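PDB 4FYE: SidF, inhibitor of growth family, member 3 from Legionella pneumophila subsp. pneumophila, which is a phosphoinositide phosphatase of Legionella that probably removes the 3-phosphate from phosphatidylinositol phosphates. Local coordinates for residues Y12-L17 with F201-I205; E37-F41 with V51-N55. The protein carries 1 engineered substitution. All coordinates share one frame; numbering follows the deposited sequence.

Contact 1: residues Y12-L17 with F201-I205; sequences YVTHLL and FIMYI
Helix 9-16 lies across one face of the six-stranded mixed sheet, and its last turn, with Leu17 just beyond it, meets strand 199-206 through Val13, Leu16 and Leu17 over Phe201, Met203 and Ile205. The axes of the short helix and strand pieces come no nearer than 11.1 Å and make an angle of 111°, so the helix runs across the strand and side chains alone bridge the layers; no hydrogen bond joins the two segments. Leu17 makes a CH-pi contact: its CD1 methyl sits over a face of the Phe201 ring, 3.6 Å from the ring centroid and 15° off the normal. Phe201 carries CG between its backbone N and carbonyl carbon (chi1 58°), which turns one ring face to the Leu17 methyl. Val13 CG1 approaches the same ring obliquely, 3.8 Å from Phe201 CZ.

This is alpha-on-beta layering: every second strand residue faces the helix, while the intervening Tyr204 turns to the other side of the sheet, where its ring meets His707. Met203 fills the middle of the layer. Its chain bends about the CG-SD bond, placing CE 3.8 Å from Val13 CG1 and 3.9 Å from Leu17 CG, while SD lies 3.9 Å from Leu16 CD1. Leu16 CD1 has a second role within the helix, resting over one face of the Tyr12 ring near its rim. Ile205 CG2 comes instead to the edge of that ring, 4.2 Å from Tyr12 CE2. Tyr12 OH hydrogen-bonds to Asp43 OD2, and Leu17 O, one residue past the end of the helix, accepts a bond from Arg188 NH1 of the neighbouring strand 184-189.

Contact 2: residues E37-F41 with V51-N55; sequences ERQVF and VVVVN
Gln39 O receives the shortest hydrogen bond of this beta hairpin, from Val53 N at 2.8 Å, with an N-H...O angle of 162°. The same oxygen also takes a CA-H...O contact from Val52 CA at 3.2 Å. Return bonding by Gln39 N to Val53 O, 3.1 Å, makes Gln39 and Val53 a hydrogen-bonded antiparallel pair. Phe41 and Val51 form the next such pair, Val51 N giving to Phe41 O and Phe41 N to Val51 O, the latter bent to 132° at the hydrogen. Between them lies the non-hydrogen-bonded pair Val40 and Val52.

On the face carrying Gln39, Phe41, Val51 and Val53, the aromatic ring leans diagonally over the adjacent strand. With CG anti to the carbonyl carbon (chi1 -67°), the ring swings along the sheet toward Val53, and its CD2 comes within 3.8 Å of Val53 CG2, approaching obliquely, while Val51 O lies at the ring's edge. Glu37 O lies close to Val53 O, two acceptors that do not bond. Apolar contact nevertheless continues to Val54: its CG2 touches Arg38 CG at 3.9 Å, the two side chains running side by side. Arg38 continues extended toward helix 701-712, its NH1 bonding to Tyr32 O and its NH2 to Ser715 OG.

In the fold
Along the chain the order is 12-17, 37-41, 51-55 and finally 201-205, so the hairpin of contact 2 forms wholly within the span between the two halves of contact 1. Both contacts belong to the six-stranded mixed sheet: strand 39-42 is its outermost strand on one side, 50-55 comes next, and 184-189 separates that from 199-206. Their centres are about 12 Å apart. They touch directly where Leu16 CD2 meets Val51 CG2 at 4.1 Å, and Ile186 of the intervening strand touches Leu17, Met203 and Val51. The N-terminal helix therefore shares one apolar layer with both parts of the sheet in this phosphatase domain.

Contact 1: residues Y12-L17 with F201-I205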
ATOM      1  N   TYR A  12      11.117  13.957  10.166  1.00 50.77           N
ATOM      2  CA  TYR A  12      10.028  14.410   9.324  1.00 50.13           C
ATOM      3  C   TYR A  12       8.598  14.239   9.888  1.00 48.56           C
ATOM      4  O   TYR A  12       7.804  15.186   9.879  1.00 51.26           O
ATOM      5  CB  TYR A  12      10.120  13.804   7.957  1.00 47.27           C
ATOM      6  CG  TYR A  12       9.198  14.416   6.937  1.00 49.50           C
ATOM      7  CD1 TYR A  12       9.059  15.810   6.787  1.00 54.70           C
ATOM      8  CD2 TYR A  12       8.505  13.613   6.074  1.00 48.05           C
ATOM      9  CE1 TYR A  12       8.232  16.364   5.803  1.00 50.42           C
ATOM     10  CE2 TYR A  12       7.700  14.143   5.077  1.00 48.96           C
ATOM     11  CZ  TYR A  12       7.563  15.508   4.943  1.00 53.41           C
ATOM     12  OH  TYR A  12       6.713  15.968   3.954  1.00 62.05           O
ATOM     13  N   VAL A  13       8.263  13.070  10.398  1.00 44.86           N
ATOM     14  CA  VAL A  13       6.895  12.833  10.901  1.00 43.75           C
ATOM     15  C   VAL A  13       6.601  13.782  12.075  1.00 51.38           C
ATOM     16  O   VAL A  13       5.461  14.308  12.234  1.00 52.79           O
ATOM     17  CB  VAL A  13       6.781  11.378  11.355  1.00 47.33           C
ATOM     18  CG1 VAL A  13       5.552  11.175  12.205  1.00 44.95           C
ATOM     19  CG2 VAL A  13       6.887  10.404  10.137  1.00 42.38           C
ATOM     20  N   THR A  14       7.642  14.037  12.876  1.00 48.84           N
ATOM     21  CA  THR A  14       7.538  14.920  13.999  1.00 50.86           C
ATOM     22  C   THR A  14       7.268  16.341  13.545  1.00 56.06           C
ATOM     23  O   THR A  14       6.397  17.010  14.090  1.00 62.03           O
ATOM     24  CB  THR A  14       8.837  14.929  14.789  1.00 53.03           C
ATOM     25  OG1 THR A  14       9.044  13.617  15.348  1.00 52.16           O
ATOM     26  CG2 THR A  14       8.757  15.968  15.886  1.00 51.36           C
ATOM     27  N   HIS A  15       8.000  16.833  12.556  1.00 57.03           N
ATOM     28  CA  HIS A  15       7.671  18.169  12.046  1.00 58.80           C
ATOM     29  C   HIS A  15       6.255  18.250  11.525  1.00 56.94           C
ATOM     30  O   HIS A  15       5.586  19.228  11.707  1.00 55.97           O
ATOM     31  CB  HIS A  15       8.669  18.592  10.998  1.00 61.51           C
ATOM     32  CG  HIS A  15       9.956  19.071  11.576  1.00 74.70           C
ATOM     33  ND1 HIS A  15      10.221  20.388  11.768  1.00 80.03           N
ATOM     34  CD2 HIS A  15      11.042  18.366  12.079  1.00 74.48           C
ATOM     35  CE1 HIS A  15      11.433  20.514  12.330  1.00 84.64           C
ATOM     36  NE2 HIS A  15      11.934  19.272  12.527  1.00 83.85           N
ATOM     37  N   LEU A  16       5.787  17.169  10.905  1.00 55.00           N
ATOM     38  CA  LEU A  16       4.492  17.132  10.263  1.00 50.76           C
ATOM     39  C   LEU A  16       3.371  17.280  11.253  1.00 51.24           C
ATOM     40  O   LEU A  16       2.320  17.737  10.895  1.00 52.82           O
ATOM     41  CB  LEU A  16       4.310  15.818   9.493  1.00 42.70           C
ATOM     42  CG  LEU A  16       4.941  15.852   8.116  1.00 42.26           C
ATOM     43  CD1 LEU A  16       5.018  14.457   7.416  1.00 41.13           C
ATOM     44  CD2 LEU A  16       4.182  16.861   7.287  1.00 40.42           C
ATOM     45  N   LEU A  17       3.590  16.861  12.484  1.00 53.05           N
ATOM     46  CA  LEU A  17       2.553  16.880  13.485  1.00 52.68           C
ATOM     47  C   LEU A  17       2.585  18.142  14.318  1.00 57.06           C
ATOM     48  O   LEU A  17       1.844  18.263  15.260  1.00 64.76           O
ATOM     49  CB  LEU A  17       2.679  15.648  14.385  1.00 53.38           C
ATOM     50  CG  LEU A  17       2.315  14.425  13.545  1.00 55.84           C
ATOM     51  CD1 LEU A  17       2.750  13.139  14.229  1.00 53.08           C
ATOM     52  CD2 LEU A  17       0.843  14.446  13.224  1.00 46.17           C
ATOM     53  N   PHE A 201      -1.986   8.863  15.362  1.00 41.84           N
ATOM     54  CA  PHE A 201      -2.096   9.421  13.989  1.00 38.72           C
ATOM     55  C   PHE A 201      -1.822   8.341  12.955  1.00 39.65           C
ATOM     56  O   PHE A 201      -1.159   7.326  13.251  1.00 36.26           O
ATOM     57  CB  PHE A 201      -1.105  10.533  13.744  1.00 38.24           C
ATOM     58  CG  PHE A 201       0.304  10.115  13.957  1.00 39.17           C
ATOM     59  CD1 PHE A 201       0.893  10.259  15.195  1.00 45.43           C
ATOM     60  CD2 PHE A 201       1.066   9.611  12.901  1.00 40.82           C
ATOM     61  CE1 PHE A 201       2.230   9.858  15.400  1.00 51.34           C
ATOM     62  CE2 PHE A 201       2.378   9.201  13.088  1.00 41.85           C
ATOM     63  CZ  PHE A 201       2.958   9.310  14.333  1.00 47.68           C
ATOM     64  N   ILE A 202      -2.307   8.597  11.738  1.00 38.96           N
ATOM     65  CA  ILE A 202      -1.956   7.841  10.572  1.00 41.54           C
ATOM     66  C   ILE A 202      -1.737   8.837   9.438  1.00 43.90           C
ATOM     67  O   ILE A 202      -2.548   9.740   9.251  1.00 40.97           O
ATOM     68  CB  ILE A 202      -3.112   6.932  10.106  1.00 44.32           C
ATOM     69  CG1 ILE A 202      -3.619   6.034  11.215  1.00 42.90           C
ATOM     70  CG2 ILE A 202      -2.636   6.055   8.926  1.00 43.24           C
ATOM     71  CD1 ILE A 202      -5.019   5.558  10.922  1.00 41.72           C
ATOM     72  N   MET A 203      -0.689   8.631   8.641  1.00 41.21           N
ATOM     73  CA  MET A 203      -0.473   9.493   7.508  1.00 40.36           C
ATOM     74  C   MET A 203      -0.049   8.724   6.262  1.00 39.18           C
ATOM     75  O   MET A 203       0.349   7.597   6.361  1.00 40.83           O
ATOM     76  CB  MET A 203       0.533  10.561   7.847  1.00 46.82           C
ATOM     77  CG  MET A 203       1.759  10.064   8.570  1.00 41.88           C
ATOM     78  SD  MET A 203       2.928  11.470   8.693  1.00 48.74           S
ATOM     79  CE  MET A 203       2.497  12.320  10.223  1.00 37.46           C
ATOM     80  N   TYR A 204      -0.274   9.316   5.097  1.00 39.76           N
ATOM     81  CA  TYR A 204       0.085   8.812   3.813  1.00 37.78           C
ATOM     82  C   TYR A 204       0.958   9.920   3.301  1.00 38.79           C
ATOM     83  O   TYR A 204       0.516  11.107   3.220  1.00 40.40           O
ATOM     84  CB  TYR A 204      -1.148   8.575   2.884  1.00 43.47           C
ATOM     85  CG  TYR A 204      -1.981   7.285   3.134  1.00 45.98           C
ATOM     86  CD1 TYR A 204      -1.847   6.535   4.277  1.00 48.73           C
ATOM     87  CD2 TYR A 204      -2.912   6.863   2.223  1.00 52.80           C
ATOM     88  CE1 TYR A 204      -2.584   5.374   4.487  1.00 53.39           C
ATOM     89  CE2 TYR A 204      -3.701   5.722   2.438  1.00 47.78           C
ATOM     90  CZ  TYR A 204      -3.534   4.974   3.553  1.00 50.99           C
ATOM     91  OH  TYR A 204      -4.323   3.843   3.747  1.00 45.85           O
ATOM     92  N   ILE A 205       2.236   9.565   3.075  1.00 37.08           N
ATOM     93  CA  ILE A 205       3.181  10.465   2.522  1.00 36.23           C
ATOM     94  C   ILE A 205       3.455   9.942   1.135  1.00 38.54           C
ATOM     95  O   ILE A 205       3.820   8.806   0.964  1.00 41.55           O
ATOM     96  CB  ILE A 205       4.463  10.498   3.323  1.00 38.25           C
ATOM     97  CG1 ILE A 205       4.206  10.895   4.776  1.00 35.38           C
ATOM     98  CG2 ILE A 205       5.449  11.506   2.711  1.00 40.44           C
ATOM     99  CD1 ILE A 205       5.400  10.476   5.649  1.00 34.11           C
TER

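Contact 2: residues E37-F41 with V51-N55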
ATOM      1  N   GLU A  37     -12.956  20.931   8.615  1.00 54.45           N
ATOM      2  CA  GLU A  37     -12.557  19.570   9.011  1.00 51.32           C
ATOM      3  C   GLU A  37     -11.300  19.187   8.214  1.00 50.97           C
ATOM      4  O   GLU A  37     -10.295  18.829   8.827  1.00 49.29           O
ATOM      5  CB  GLU A  37     -13.675  18.527   8.910  1.00 47.26           C
ATOM      6  CG  GLU A  37     -13.160  17.078   8.733  1.00 51.28           C
ATOM      7  CD  GLU A  37     -14.253  15.969   8.434  1.00 58.15           C
ATOM      8  OE1 GLU A  37     -15.482  16.247   8.246  1.00 59.38           O
ATOM      9  OE2 GLU A  37     -13.892  14.754   8.394  1.00 62.87           O
ATOM     10  N   ARG A  38     -11.330  19.327   6.877  1.00 51.47           N
ATOM     11  CA  ARG A  38     -10.140  19.007   6.008  1.00 48.80           C
ATOM     12  C   ARG A  38      -9.261  20.252   5.896  1.00 49.26           C
ATOM     13  O   ARG A  38      -9.421  21.103   5.010  1.00 47.89           O
ATOM     14  CB  ARG A  38     -10.537  18.418   4.643  1.00 42.81           C
ATOM     15  CG  ARG A  38     -11.189  17.027   4.745  1.00 41.37           C
ATOM     16  CD  ARG A  38     -11.609  16.538   3.381  1.00 42.05           C
ATOM     17  NE  ARG A  38     -12.149  15.194   3.444  1.00 40.20           N
ATOM     18  CZ  ARG A  38     -12.568  14.477   2.398  1.00 39.00           C
ATOM     19  NH1 ARG A  38     -12.561  14.972   1.165  1.00 39.45           N
ATOM     20  NH2 ARG A  38     -13.020  13.249   2.583  1.00 38.11           N
ATOM     21  N   GLN A  39      -8.330  20.373   6.819  1.00 45.75           N
ATOM     22  CA  GLN A  39      -7.576  21.576   6.869  1.00 46.20           C
ATOM     23  C   GLN A  39      -6.273  21.418   6.128  1.00 46.98           C
ATOM     24  O   GLN A  39      -5.648  20.354   6.161  1.00 46.26           O
ATOM     25  CB  GLN A  39      -7.395  21.945   8.306  1.00 48.28           C
ATOM     26  CG  GLN A  39      -8.775  22.140   8.922  1.00 52.52           C
ATOM     27  CD  GLN A  39      -8.682  23.128  10.044  1.00 64.56           C
ATOM     28  OE1 GLN A  39      -7.955  22.894  11.018  1.00 62.84           O
ATOM     29  NE2 GLN A  39      -9.333  24.288   9.875  1.00 68.43           N
ATOM     30  N   VAL A  40      -5.904  22.474   5.429  1.00 47.31           N
ATOM     31  CA  VAL A  40      -4.766  22.463   4.564  1.00 51.32           C
ATOM     32  C   VAL A  40      -3.671  23.416   5.022  1.00 54.17           C
ATOM     33  O   VAL A  40      -3.935  24.535   5.494  1.00 53.71           O
ATOM     34  CB  VAL A  40      -5.183  22.786   3.130  1.00 53.74           C
ATOM     35  CG1 VAL A  40      -4.048  22.452   2.170  1.00 51.82           C
ATOM     36  CG2 VAL A  40      -6.399  21.963   2.768  1.00 53.60           C
ATOM     37  N   PHE A  41      -2.441  22.969   4.846  1.00 50.66           N
ATOM     38  CA  PHE A  41      -1.307  23.596   5.498  1.00 53.73           C
ATOM     39  C   PHE A  41      -0.043  23.482   4.627  1.00 57.91           C
ATOM     40  O   PHE A  41       0.023  22.672   3.676  1.00 57.84           O
ATOM     41  CB  PHE A  41      -1.017  22.848   6.790  1.00 49.46           C
ATOM     42  CG  PHE A  41      -2.088  22.962   7.852  1.00 50.37           C
ATOM     43  CD1 PHE A  41      -2.225  24.130   8.605  1.00 49.01           C
ATOM     44  CD2 PHE A  41      -2.903  21.851   8.167  1.00 47.17           C
ATOM     45  CE1 PHE A  41      -3.181  24.223   9.614  1.00 48.76           C
ATOM     46  CE2 PHE A  41      -3.867  21.944   9.155  1.00 50.14           C
ATOM     47  CZ  PHE A  41      -4.009  23.139   9.896  1.00 48.72           C
ATOM     48  N   VAL A  51      -0.108  19.785   3.015  1.00 49.21           N
ATOM     49  CA  VAL A  51      -0.491  18.769   3.934  1.00 48.00           C
ATOM     50  C   VAL A  51      -1.946  18.928   4.283  1.00 51.40           C
ATOM     51  O   VAL A  51      -2.367  20.029   4.619  1.00 50.77           O
ATOM     52  CB  VAL A  51       0.306  18.980   5.196  1.00 47.19           C
ATOM     53  CG1 VAL A  51       0.014  17.896   6.189  1.00 43.79           C
ATOM     54  CG2 VAL A  51       1.764  19.003   4.827  1.00 48.60           C
ATOM     55  N   VAL A  52      -2.723  17.847   4.236  1.00 44.90           N
ATOM     56  CA  VAL A  52      -4.088  17.964   4.673  1.00 40.83           C
ATOM     57  C   VAL A  52      -4.263  17.200   5.988  1.00 43.97           C
ATOM     58  O   VAL A  52      -3.888  16.009   6.074  1.00 43.83           O
ATOM     59  CB  VAL A  52      -5.028  17.319   3.674  1.00 43.96           C
ATOM     60  CG1 VAL A  52      -6.458  17.581   4.126  1.00 42.51           C
ATOM     61  CG2 VAL A  52      -4.775  17.801   2.241  1.00 45.23           C
ATOM     62  N   VAL A  53      -4.877  17.822   6.991  1.00 43.94           N
ATOM     63  CA  VAL A  53      -4.942  17.239   8.341  1.00 43.20           C
ATOM     64  C   VAL A  53      -6.419  17.192   8.813  1.00 45.50           C
ATOM     65  O   VAL A  53      -7.159  18.145   8.640  1.00 45.53           O
ATOM     66  CB  VAL A  53      -4.074  18.045   9.350  1.00 45.95           C
ATOM     67  CG1 VAL A  53      -4.136  17.464  10.765  1.00 45.54           C
ATOM     68  CG2 VAL A  53      -2.596  18.094   8.936  1.00 44.52           C
ATOM     69  N   VAL A  54      -6.833  16.078   9.388  1.00 41.25           N
ATOM     70  CA  VAL A  54      -8.130  15.952   9.966  1.00 42.54           C
ATOM     71  C   VAL A  54      -7.974  15.483  11.415  1.00 43.57           C
ATOM     72  O   VAL A  54      -7.312  14.471  11.662  1.00 50.96           O
ATOM     73  CB  VAL A  54      -8.975  14.868   9.224  1.00 42.57           C
ATOM     74  CG1 VAL A  54     -10.203  14.507  10.042  1.00 42.17           C
ATOM     75  CG2 VAL A  54      -9.481  15.332   7.867  1.00 35.84           C
ATOM     76  N   ASN A  55      -8.630  16.155  12.358  1.00 41.98           N
ATOM     77  CA  ASN A  55      -8.816  15.644  13.732  1.00 45.33           C
ATOM     78  C   ASN A  55     -10.192  15.079  13.965  1.00 44.72           C
ATOM     79  O   ASN A  55     -11.176  15.752  13.662  1.00 45.04           O
ATOM     80  CB  ASN A  55      -8.566  16.779  14.769  1.00 49.86           C
ATOM     81  CG  ASN A  55      -7.315  17.546  14.448  1.00 56.24           C
ATOM     82  OD1 ASN A  55      -6.227  17.142  14.832  1.00 64.08           O
ATOM     83  ND2 ASN A  55      -7.439  18.568  13.630  1.00 59.49           N
TER